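Local coordinates for protein beta-galactosidase (Geobacillus stearothermophilus, PDB 4OIF) that probably hydrolyses terminal non-reducing beta-D-galactose residues from beta-D-galactosides, as a zinc-binding trimeric member of glycoside hydrolase family 42, at residues Y555-E567 against Y570-N584. Residues are numbered along the deposited sequence; the frame is centred on the assembly and turned at random.
Sequences YATVIKIHAATVE and YEDDFYADTPAVTSN
A beta hairpin of the trimerisation domain, strands 565-570 and 579-586, pairs antiparallel here, while the preceding strand 555-561, which belongs to a separate two-stranded sheet with 527-534, packs across it. Thr565 and Ser583 form a hydrogen-bonded pair, with Thr565 N to Ser583 O at 2.8 Å and the return bond from Ser583 N to Thr565 O. Glu567 N then donates to Val581 O, next to a classic beta bulge at Ala580 and Val581. At the crossing strand, Tyr570 OH donates to Thr557 O at 2.6 Å, tilted 28° from the carbonyl plane. The Tyr570 ring lies between Ala580 CB, centred over one face, and Tyr575 CD2 on the opposite face. A leucine in place of Tyr570 would probably leave Thr557 O without this donor and weaken the tie between strand and hairpin. Tyr575 OH bonds to Asp533, while its CE2 packs 3.6 Å from Ala556 CB. A water accepts from Ile559 N and donates to Pro579 O and Thr578 OG1, bridging the two segments. Pro579 CG sits against Ile561 CG1 at 3.5 Å and Val566 CG2 at 3.8 Å. With its chain bent at chi2 (-77°), Glu567 folds back along the hairpin; OE1 forms a salt bridge with Arg546, and OE2 accepts from Ser583 OG at 2.6 Å through its anti lone pair.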
loop_
_atom_site.group_PDB
_atom_site.type_symbol
_atom_site.label_atom_id
_atom_site.label_comp_id
_atom_site.label_asym_id
_atom_site.label_seq_id
_atom_site.Cartn_x
_atom_site.Cartn_y
_atom_site.Cartn_z
ATOM N N TYR A 555 16.855 0.681 -20.238
ATOM C CA TYR A 555 16.436 0.533 -21.632
ATOM C C TYR A 555 17.589 0.484 -22.622
ATOM O O TYR A 555 18.559 1.235 -22.515
ATOM C CB TYR A 555 15.492 1.668 -22.028
ATOM C CG TYR A 555 14.233 1.700 -21.205
ATOM C CD1 TYR A 555 13.198 0.810 -21.462
ATOM C CD2 TYR A 555 14.073 2.612 -20.174
ATOM C CE1 TYR A 555 12.043 0.817 -20.717
ATOM C CE2 TYR A 555 12.915 2.628 -19.419
ATOM C CZ TYR A 555 11.904 1.723 -19.697
ATOM O OH TYR A 555 10.748 1.719 -18.961
ATOM N N ALA A 556 17.458 -0.411 -23.593
ATOM C CA ALA A 556 18.350 -0.441 -24.731
ATOM C C ALA A 556 17.511 -0.463 -25.985
ATOM O O ALA A 556 16.359 -0.888 -25.964
ATOM C CB ALA A 556 19.269 -1.644 -24.673
ATOM N N THR A 557 18.075 0.009 -27.086
ATOM C CA THR A 557 17.362 -0.071 -28.349
ATOM C C THR A 557 18.191 -0.781 -29.408
ATOM O O THR A 557 19.315 -0.377 -29.689
ATOM C CB THR A 557 16.973 1.329 -28.871
ATOM O OG1 THR A 557 16.344 2.085 -27.821
ATOM C CG2 THR A 557 16.021 1.199 -30.048
ATOM N N VAL A 558 17.647 -1.838 -30.000
ATOM C CA VAL A 558 18.330 -2.465 -31.125
ATOM C C VAL A 558 18.124 -1.568 -32.347
ATOM O O VAL A 558 17.010 -1.121 -32.616
ATOM C CB VAL A 558 17.820 -3.900 -31.398
ATOM C CG1 VAL A 558 18.524 -4.495 -32.614
ATOM C CG2 VAL A 558 18.056 -4.799 -30.183
ATOM N N ILE A 559 19.197 -1.292 -33.080
ATOM C CA ILE A 559 19.158 -0.300 -34.156
ATOM C C ILE A 559 19.603 -0.821 -35.530
ATOM O O ILE A 559 20.627 -1.490 -35.664
ATOM C CB ILE A 559 20.037 0.906 -33.785
ATOM C CG1 ILE A 559 19.387 1.693 -32.643
ATOM C CG2 ILE A 559 20.295 1.796 -34.996
ATOM C CD1 ILE A 559 20.375 2.569 -31.888
ATOM N N LYS A 560 18.816 -0.499 -36.545
ATOM C CA LYS A 560 19.161 -0.772 -37.936
ATOM C C LYS A 560 19.763 0.474 -38.609
ATOM O O LYS A 560 19.103 1.510 -38.709
ATOM C CB LYS A 560 17.912 -1.236 -38.688
ATOM C CG LYS A 560 18.115 -1.586 -40.155
ATOM C CD LYS A 560 16.758 -1.832 -40.807
ATOM C CE LYS A 560 16.850 -2.636 -42.091
ATOM N NZ LYS A 560 15.479 -3.032 -42.534
ATOM N N ILE A 561 21.006 0.368 -39.075
ATOM C CA ILE A 561 21.714 1.507 -39.677
ATOM C C ILE A 561 21.435 1.691 -41.163
ATOM O O ILE A 561 21.399 0.730 -41.924
ATOM C CB ILE A 561 23.246 1.372 -39.508
ATOM C CG1 ILE A 561 23.620 1.386 -38.031
ATOM C CG2 ILE A 561 23.980 2.479 -40.255
ATOM C CD1 ILE A 561 23.108 2.581 -37.302
ATOM N N HIS A 562 21.249 2.942 -41.568
ATOM C CA HIS A 562 21.164 3.293 -42.978
ATOM C C HIS A 562 22.326 4.206 -43.368
ATOM O O HIS A 562 23.449 3.743 -43.534
ATOM C CB HIS A 562 19.820 3.953 -43.273
ATOM C CG HIS A 562 18.653 3.055 -43.012
ATOM N ND1 HIS A 562 18.485 1.852 -43.664
ATOM C CD2 HIS A 562 17.608 3.171 -42.160
ATOM C CE1 HIS A 562 17.382 1.269 -43.230
ATOM N NE2 HIS A 562 16.829 2.050 -42.319
ATOM N N ALA A 563 22.059 5.504 -43.491
ATOM C CA ALA A 563 23.101 6.473 -43.816
ATOM C C ALA A 563 23.951 6.888 -42.604
ATOM O O ALA A 563 25.042 7.446 -42.759
ATOM C CB ALA A 563 22.477 7.698 -44.451
ATOM N N ALA A 564 23.460 6.603 -41.403
ATOM C CA ALA A 564 24.051 7.157 -40.187
ATOM C C ALA A 564 25.424 6.585 -39.852
ATOM O O ALA A 564 25.774 5.482 -40.244
ATOM C CB ALA A 564 23.111 6.951 -39.010
ATOM N N THR A 565 26.194 7.364 -39.110
ATOM C CA THR A 565 27.499 6.948 -38.626
ATOM C C THR A 565 27.321 6.322 -37.248
ATOM O O THR A 565 26.600 6.865 -36.402
ATOM C CB THR A 565 28.472 8.153 -38.549
ATOM O OG1 THR A 565 28.598 8.740 -39.845
ATOM C CG2 THR A 565 29.828 7.743 -38.054
ATOM N N VAL A 566 27.949 5.177 -37.021
ATOM C CA VAL A 566 27.881 4.550 -35.714
ATOM C C VAL A 566 28.883 5.193 -34.774
ATOM O O VAL A 566 30.080 5.122 -35.011
ATOM C CB VAL A 566 28.156 3.057 -35.790
ATOM C CG1 VAL A 566 28.139 2.454 -34.394
ATOM C CG2 VAL A 566 27.127 2.386 -36.695
ATOM N N GLU A 567 28.386 5.829 -33.716
ATOM C CA GLU A 567 29.239 6.540 -32.771
ATOM C C GLU A 567 29.534 5.720 -31.535
ATOM O O GLU A 567 30.575 5.872 -30.909
ATOM C CB GLU A 567 28.589 7.853 -32.363
ATOM C CG GLU A 567 28.191 8.714 -33.529
ATOM C CD GLU A 567 29.373 9.425 -34.142
ATOM O OE1 GLU A 567 30.516 9.167 -33.714
ATOM O OE2 GLU A 567 29.163 10.248 -35.051
ATOM N N TYR A 570 26.786 -1.212 -28.209
ATOM C CA TYR A 570 26.561 -1.985 -26.979
ATOM C C TYR A 570 27.697 -2.984 -26.806
ATOM O O TYR A 570 28.355 -3.331 -27.779
ATOM C CB TYR A 570 25.211 -2.712 -27.017
ATOM C CG TYR A 570 24.023 -1.796 -27.224
ATOM C CD1 TYR A 570 23.553 -0.986 -26.185
ATOM C CD2 TYR A 570 23.371 -1.736 -28.451
ATOM C CE1 TYR A 570 22.478 -0.144 -26.366
ATOM C CE2 TYR A 570 22.290 -0.899 -28.638
ATOM C CZ TYR A 570 21.846 -0.107 -27.594
ATOM O OH TYR A 570 20.774 0.727 -27.774
ATOM N N GLU A 571 27.927 -3.458 -25.587
ATOM C CA GLU A 571 29.063 -4.343 -25.340
ATOM C C GLU A 571 28.698 -5.720 -24.779
ATOM O O GLU A 571 29.552 -6.585 -24.643
ATOM C CB GLU A 571 30.047 -3.669 -24.383
ATOM C CG GLU A 571 30.599 -2.342 -24.868
ATOM C CD GLU A 571 31.708 -1.837 -23.961
ATOM O OE1 GLU A 571 31.405 -1.328 -22.862
ATOM O OE2 GLU A 571 32.889 -1.983 -24.337
ATOM N N ASP A 572 27.438 -5.923 -24.431
ATOM C CA ASP A 572 27.039 -7.192 -23.845
ATOM C C ASP A 572 25.638 -7.559 -24.322
ATOM O O ASP A 572 25.075 -6.851 -25.149
ATOM C CB ASP A 572 27.106 -7.109 -22.318
ATOM C CG ASP A 572 27.493 -8.428 -21.678
ATOM O OD1 ASP A 572 27.413 -9.476 -22.358
ATOM O OD2 ASP A 572 27.873 -8.417 -20.486
ATOM N N ASP A 573 25.095 -8.663 -23.804
ATOM C CA ASP A 573 23.790 -9.206 -24.202
ATOM C C ASP A 573 23.743 -9.530 -25.702
ATOM O O ASP A 573 24.743 -9.407 -26.402
ATOM C CB ASP A 573 22.660 -8.241 -23.824
ATOM C CG ASP A 573 21.400 -8.962 -23.332
ATOM O OD1 ASP A 573 21.054 -10.036 -23.866
ATOM O OD2 ASP A 573 20.747 -8.440 -22.402
ATOM N N PHE A 574 22.581 -9.946 -26.196
ATOM C CA PHE A 574 22.511 -10.515 -27.541
ATOM C C PHE A 574 22.751 -9.478 -28.632
ATOM O O PHE A 574 23.077 -9.847 -29.754
ATOM C CB PHE A 574 21.162 -11.242 -27.773
ATOM C CG PHE A 574 19.967 -10.331 -27.934
ATOM C CD1 PHE A 574 19.238 -9.913 -26.821
ATOM C CD2 PHE A 574 19.535 -9.942 -29.197
ATOM C CE1 PHE A 574 18.119 -9.089 -26.960
ATOM C CE2 PHE A 574 18.411 -9.118 -29.355
ATOM C CZ PHE A 574 17.709 -8.683 -28.230
ATOM N N TYR A 575 22.604 -8.193 -28.313
ATOM C CA TYR A 575 22.862 -7.152 -29.295
ATOM C C TYR A 575 24.227 -6.501 -29.086
ATOM O O TYR A 575 24.460 -5.363 -29.512
ATOM C CB TYR A 575 21.764 -6.091 -29.261
ATOM C CG TYR A 575 21.253 -5.735 -27.879
ATOM C CD1 TYR A 575 20.219 -6.461 -27.296
ATOM C CD2 TYR A 575 21.785 -4.661 -27.167
ATOM C CE1 TYR A 575 19.738 -6.142 -26.052
ATOM C CE2 TYR A 575 21.318 -4.338 -25.917
ATOM C CZ TYR A 575 20.280 -5.085 -25.365
ATOM O OH TYR A 575 19.783 -4.781 -24.115
ATOM N N ALA A 576 25.124 -7.228 -28.423
ATOM C CA ALA A 576 26.491 -6.762 -28.231
ATOM C C ALA A 576 27.169 -6.415 -29.564
ATOM O O ALA A 576 26.934 -7.070 -30.579
ATOM C CB ALA A 576 27.290 -7.797 -27.488
ATOM N N ASP A 577 27.972 -5.353 -29.528
ATOM C CA ASP A 577 28.727 -4.852 -30.682
ATOM C C ASP A 577 27.835 -4.347 -31.806
ATOM O O ASP A 577 28.282 -4.206 -32.936
ATOM C CB ASP A 577 29.677 -5.928 -31.222
ATOM C CG ASP A 577 30.671 -6.394 -30.181
ATOM O OD1 ASP A 577 31.148 -5.564 -29.378
ATOM O OD2 ASP A 577 30.975 -7.598 -30.159
ATOM N N THR A 578 26.571 -4.064 -31.498
ATOM C CA THR A 578 25.673 -3.442 -32.480
ATOM C C THR A 578 25.536 -1.966 -32.079
ATOM O O THR A 578 25.891 -1.615 -30.966
ATOM C CB THR A 578 24.293 -4.157 -32.542
ATOM O OG1 THR A 578 23.658 -4.104 -31.262
ATOM C CG2 THR A 578 24.458 -5.603 -32.959
ATOM N N PRO A 579 25.048 -1.095 -32.979
ATOM C CA PRO A 579 25.030 0.342 -32.674
ATOM C C PRO A 579 24.101 0.763 -31.536
ATOM O O PRO A 579 22.939 0.355 -31.482
ATOM C CB PRO A 579 24.535 0.974 -33.982
ATOM C CG PRO A 579 24.745 -0.046 -35.011
ATOM C CD PRO A 579 24.565 -1.357 -34.342
ATOM N N ALA A 580 24.614 1.618 -30.659
ATOM C CA ALA A 580 23.828 2.223 -29.593
ATOM C C ALA A 580 23.703 3.747 -29.790
ATOM O O ALA A 580 22.673 4.342 -29.461
ATOM C CB ALA A 580 24.448 1.914 -28.255
ATOM N N VAL A 581 24.747 4.383 -30.313
ATOM C CA VAL A 581 24.688 5.828 -30.530
ATOM C C VAL A 581 25.044 6.180 -31.959
ATOM O O VAL A 581 26.075 5.736 -32.469
ATOM C CB VAL A 581 25.630 6.590 -29.592
ATOM C CG1 VAL A 581 25.584 8.081 -29.902
ATOM C CG2 VAL A 581 25.244 6.347 -28.158
ATOM N N THR A 582 24.185 6.972 -32.603
ATOM C CA THR A 582 24.357 7.296 -34.021
ATOM C C THR A 582 24.257 8.796 -34.308
ATOM O O THR A 582 23.618 9.543 -33.566
ATOM C CB THR A 582 23.311 6.574 -34.909
ATOM O OG1 THR A 582 22.013 7.139 -34.686
ATOM C CG2 THR A 582 23.266 5.102 -34.604
ATOM N N SER A 583 24.898 9.221 -35.395
ATOM C CA SER A 583 24.800 10.597 -35.884
ATOM C C SER A 583 24.556 10.586 -37.378
ATOM O O SER A 583 24.991 9.678 -38.079
ATOM C CB SER A 583 26.072 11.400 -35.580
ATOM O OG SER A 583 27.136 10.988 -36.418
ATOM N N ASN A 584 23.882 11.609 -37.873
ATOM C CA ASN A 584 23.553 11.636 -39.278
ATOM C C ASN A 584 23.321 13.043 -39.821
ATOM O O ASN A 584 22.510 13.800 -39.294
ATOM C CB ASN A 584 22.322 10.774 -39.511
ATOM C CG ASN A 584 22.047 10.556 -40.961
ATOM O OD1 ASN A 584 22.854 9.953 -41.666
ATOM N ND2 ASN A 584 20.895 11.019 -41.421
HETATM O O HOH W 1 21.686 -1.876 -32.110
#